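Local structure of tryptophan decarboxylase 1 (Oryza sativa subsp. japonica, 6KHP) at residues A[125-130]-A[358-363]. The protein catalyses the pyridoxal 5'-phosphate-dependent decarboxylation of tryptophan to tryptamine and of 5-hydroxytryptophan to serotonin. Residues are numbered along the deposited sequence; the frame is centred on the assembly and turned at random.
With TSS (2-(1H-indol-3-yl)ethanamine), chain D.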
loop_
_atom_site.group_PDB
_atom_site.type_symbol
_atom_site.label_atom_id
_atom_site.label_comp_id
_atom_site.label_asym_id
_atom_site.label_seq_id
_atom_site.Cartn_x
_atom_site.Cartn_y
_atom_site.Cartn_z
ATOM N N VAL A 125 33.369 -7.480 -3.778
ATOM C CA VAL A 125 33.503 -8.066 -2.442
ATOM C C VAL A 125 34.986 -8.343 -2.215
ATOM O O VAL A 125 35.533 -9.321 -2.743
ATOM C CB VAL A 125 32.684 -9.349 -2.286
ATOM C CG1 VAL A 125 32.745 -9.826 -0.840
ATOM C CG2 VAL A 125 31.226 -9.142 -2.768
ATOM N N GLY A 126 35.640 -7.517 -1.412
ATOM C CA GLY A 126 37.088 -7.548 -1.386
ATOM C C GLY A 126 37.723 -8.331 -0.256
ATOM O O GLY A 126 38.608 -7.803 0.426
ATOM N N PHE A 127 37.323 -9.592 -0.062
ATOM C CA PHE A 127 37.865 -10.354 1.064
ATOM C C PHE A 127 39.366 -10.591 0.922
ATOM O O PHE A 127 40.085 -10.590 1.923
ATOM C CB PHE A 127 37.127 -11.688 1.229
ATOM C CG PHE A 127 36.586 -12.282 -0.061
ATOM C CD1 PHE A 127 37.439 -12.864 -0.994
ATOM C CD2 PHE A 127 35.231 -12.311 -0.300
ATOM C CE1 PHE A 127 36.944 -13.448 -2.156
ATOM C CE2 PHE A 127 34.720 -12.879 -1.463
ATOM C CZ PHE A 127 35.575 -13.446 -2.393
ATOM N N THR A 128 39.858 -10.780 -0.304
ATOM C CA THR A 128 41.284 -10.860 -0.595
ATOM C C THR A 128 41.678 -9.735 -1.547
ATOM O O THR A 128 40.827 -9.120 -2.209
ATOM C CB THR A 128 41.661 -12.209 -1.233
ATOM O OG1 THR A 128 40.925 -12.373 -2.458
ATOM C CG2 THR A 128 41.355 -13.376 -0.279
ATOM N N TRP A 129 42.990 -9.473 -1.614
ATOM C CA TRP A 129 43.503 -8.540 -2.612
ATOM C C TRP A 129 43.097 -8.985 -4.019
ATOM O O TRP A 129 42.597 -8.180 -4.811
ATOM C CB TRP A 129 45.028 -8.415 -2.483
ATOM C CG TRP A 129 45.688 -7.560 -3.575
ATOM C CD1 TRP A 129 45.961 -6.219 -3.517
ATOM C CD2 TRP A 129 46.145 -7.998 -4.860
ATOM N NE1 TRP A 129 46.552 -5.797 -4.684
ATOM C CE2 TRP A 129 46.680 -6.870 -5.524
ATOM C CE3 TRP A 129 46.159 -9.236 -5.515
ATOM C CZ2 TRP A 129 47.222 -6.942 -6.807
ATOM C CZ3 TRP A 129 46.701 -9.307 -6.797
ATOM C CH2 TRP A 129 47.221 -8.166 -7.425
ATOM N N GLN A 130 43.238 -10.285 -4.316
ATOM C CA GLN A 130 42.882 -10.802 -5.637
ATOM C C GLN A 130 41.406 -10.602 -5.960
ATOM O O GLN A 130 41.056 -10.376 -7.129
ATOM C CB GLN A 130 43.231 -12.291 -5.738
ATOM C CG GLN A 130 43.136 -12.858 -7.163
ATOM C CD GLN A 130 43.986 -12.056 -8.145
ATOM O OE1 GLN A 130 43.529 -11.069 -8.737
ATOM N NE2 GLN A 130 45.237 -12.459 -8.299
ATOM N N GLU A 358 40.461 -23.145 1.227
ATOM C CA GLU A 358 41.048 -23.525 -0.050
ATOM C C GLU A 358 40.476 -22.697 -1.192
ATOM O O GLU A 358 41.216 -22.279 -2.090
ATOM C CB GLU A 358 40.807 -25.015 -0.285
ATOM C CG GLU A 358 41.261 -25.513 -1.627
ATOM C CD GLU A 358 42.759 -25.536 -1.741
ATOM O OE1 GLU A 358 43.434 -25.797 -0.717
ATOM O OE2 GLU A 358 43.271 -25.270 -2.846
ATOM N N TYR A 359 39.164 -22.415 -1.158
ATOM C CA TYR A 359 38.523 -21.765 -2.299
ATOM C C TYR A 359 38.968 -20.315 -2.466
ATOM O O TYR A 359 38.749 -19.736 -3.538
ATOM C CB TYR A 359 36.989 -21.854 -2.187
ATOM C CG TYR A 359 36.343 -20.784 -1.323
ATOM C CD1 TYR A 359 36.439 -20.836 0.073
ATOM C CD2 TYR A 359 35.630 -19.735 -1.896
ATOM C CE1 TYR A 359 35.861 -19.871 0.875
ATOM C CE2 TYR A 359 35.038 -18.750 -1.099
ATOM C CZ TYR A 359 35.167 -18.823 0.291
ATOM O OH TYR A 359 34.591 -17.851 1.092
ATOM N N LEU A 360 39.619 -19.729 -1.457
ATOM C CA LEU A 360 40.106 -18.360 -1.551
ATOM C C LEU A 360 41.583 -18.272 -1.914
ATOM O O LEU A 360 42.078 -17.161 -2.151
ATOM C CB LEU A 360 39.862 -17.612 -0.235
ATOM C CG LEU A 360 38.397 -17.305 0.089
ATOM C CD1 LEU A 360 38.302 -16.388 1.291
ATOM C CD2 LEU A 360 37.701 -16.680 -1.110
ATOM N N LYS A 361 42.283 -19.406 -1.999
ATOM C CA LYS A 361 43.722 -19.385 -2.224
ATOM C C LYS A 361 44.071 -18.798 -3.587
ATOM O O LYS A 361 43.392 -19.045 -4.585
ATOM C CB LYS A 361 44.296 -20.792 -2.097
ATOM C CG LYS A 361 44.426 -21.227 -0.651
ATOM C CD LYS A 361 44.920 -22.651 -0.522
ATOM C CE LYS A 361 44.906 -23.089 0.944
ATOM N NZ LYS A 361 44.901 -24.582 1.033
ATOM N N ASN A 362 45.151 -18.019 -3.615
ATOM C CA ASN A 362 45.631 -17.375 -4.828
ATOM C C ASN A 362 47.105 -17.057 -4.650
ATOM O O ASN A 362 47.620 -17.029 -3.528
ATOM C CB ASN A 362 44.852 -16.099 -5.131
ATOM C CG ASN A 362 44.920 -15.104 -3.992
ATOM O OD1 ASN A 362 45.765 -14.207 -3.982
ATOM N ND2 ASN A 362 44.034 -15.266 -3.018
ATOM N N HIS A 363 47.768 -16.773 -5.774
ATOM C CA HIS A 363 49.218 -16.579 -5.756
ATOM C C HIS A 363 49.607 -15.336 -4.965
ATOM O O HIS A 363 50.610 -15.348 -4.242
ATOM C CB HIS A 363 49.767 -16.498 -7.184
ATOM C CG HIS A 363 49.588 -17.762 -7.981
ATOM N ND1 HIS A 363 49.620 -19.021 -7.412
ATOM C CD2 HIS A 363 49.379 -17.958 -9.308
ATOM C CE1 HIS A 363 49.435 -19.934 -8.351
ATOM N NE2 HIS A 363 49.288 -19.314 -9.510
HETATM N N1 TSS D . 33.800 -17.109 0.370
HETATM C CA TSS D . 32.823 -16.043 0.558
HETATM C CB TSS D . 32.287 -15.492 -0.765
HETATM C CG TSS D . 31.464 -14.247 -0.406
HETATM C CD1 TSS D . 31.688 -13.779 0.887
HETATM N NE1 TSS D . 30.893 -12.681 1.085
HETATM C CE2 TSS D . 30.174 -12.456 -0.082
HETATM C CD2 TSS D . 30.533 -13.421 -1.004
HETATM C CZ2 TSS D . 29.225 -11.471 -0.426
HETATM C CH2 TSS D . 28.643 -11.479 -1.692
HETATM C CZ3 TSS D . 29.002 -12.458 -2.624
HETATM C CE3 TSS D . 29.941 -13.422 -2.291
HETATM O O HOH W 1 40.637 -14.934 -3.346
HETATM O O HOH W 2 44.920 -11.760 -2.676
#
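Leu360 O takes two donors: ND2 of Asn362, 2.9 Å from that oxygen, and a water that also sits 2.7 Å from Thr128 OG1, itself bonded to Ala131 N, so the 125-130 and 358-363 segments are bridged through solvent. They meet at the active site of a group II decarboxylase homodimer of the pyridoxal phosphate-dependent aminotransferase clan, the second segment carrying the proton donor Tyr359. The Asn362 bond lies in the carbonyl plane of Leu360 and only 6° out of the Asn362 amide plane, consistent with this bond, together with the two at OD1, holding the amide's rotation. With chi1 at 58°, CG of Asn362 stands between its backbone N and carbonyl carbon, a rotamer that goes with OD1 reaching Ser365 N, Asn362 being the N-cap of helix 363-367. This oxygen also accepts from a second water, which in turn accepts from Gln130 N at 2.8 Å. CB of Gln130 rests 3.6 Å from Asn362 OD1, the two side-chain amide planes being 79° apart.

Deeper in, the Phe127 ring is shared: CE1 meets Leu360 CD2 at 3.5 Å obliquely, while CE2 lies 3.6 Å from CB of the bound tryptamine. Phe103 of the second subunit packs edge-to-face with this ring. Replacing Phe127 by an alanine removes the ring, which is likely to leave a gap between Leu360 CD2 and the ligand's CB. His214 of the second subunit, a serotonin-binding residue, hydrogen-bonds Tyr359 OH. The ligand's amine N1 is modelled as bonded to that hydroxyl, a linkage of doubtful chemistry, whereas Val125 CG2 simply packs 3.6 Å from indole atom CH2.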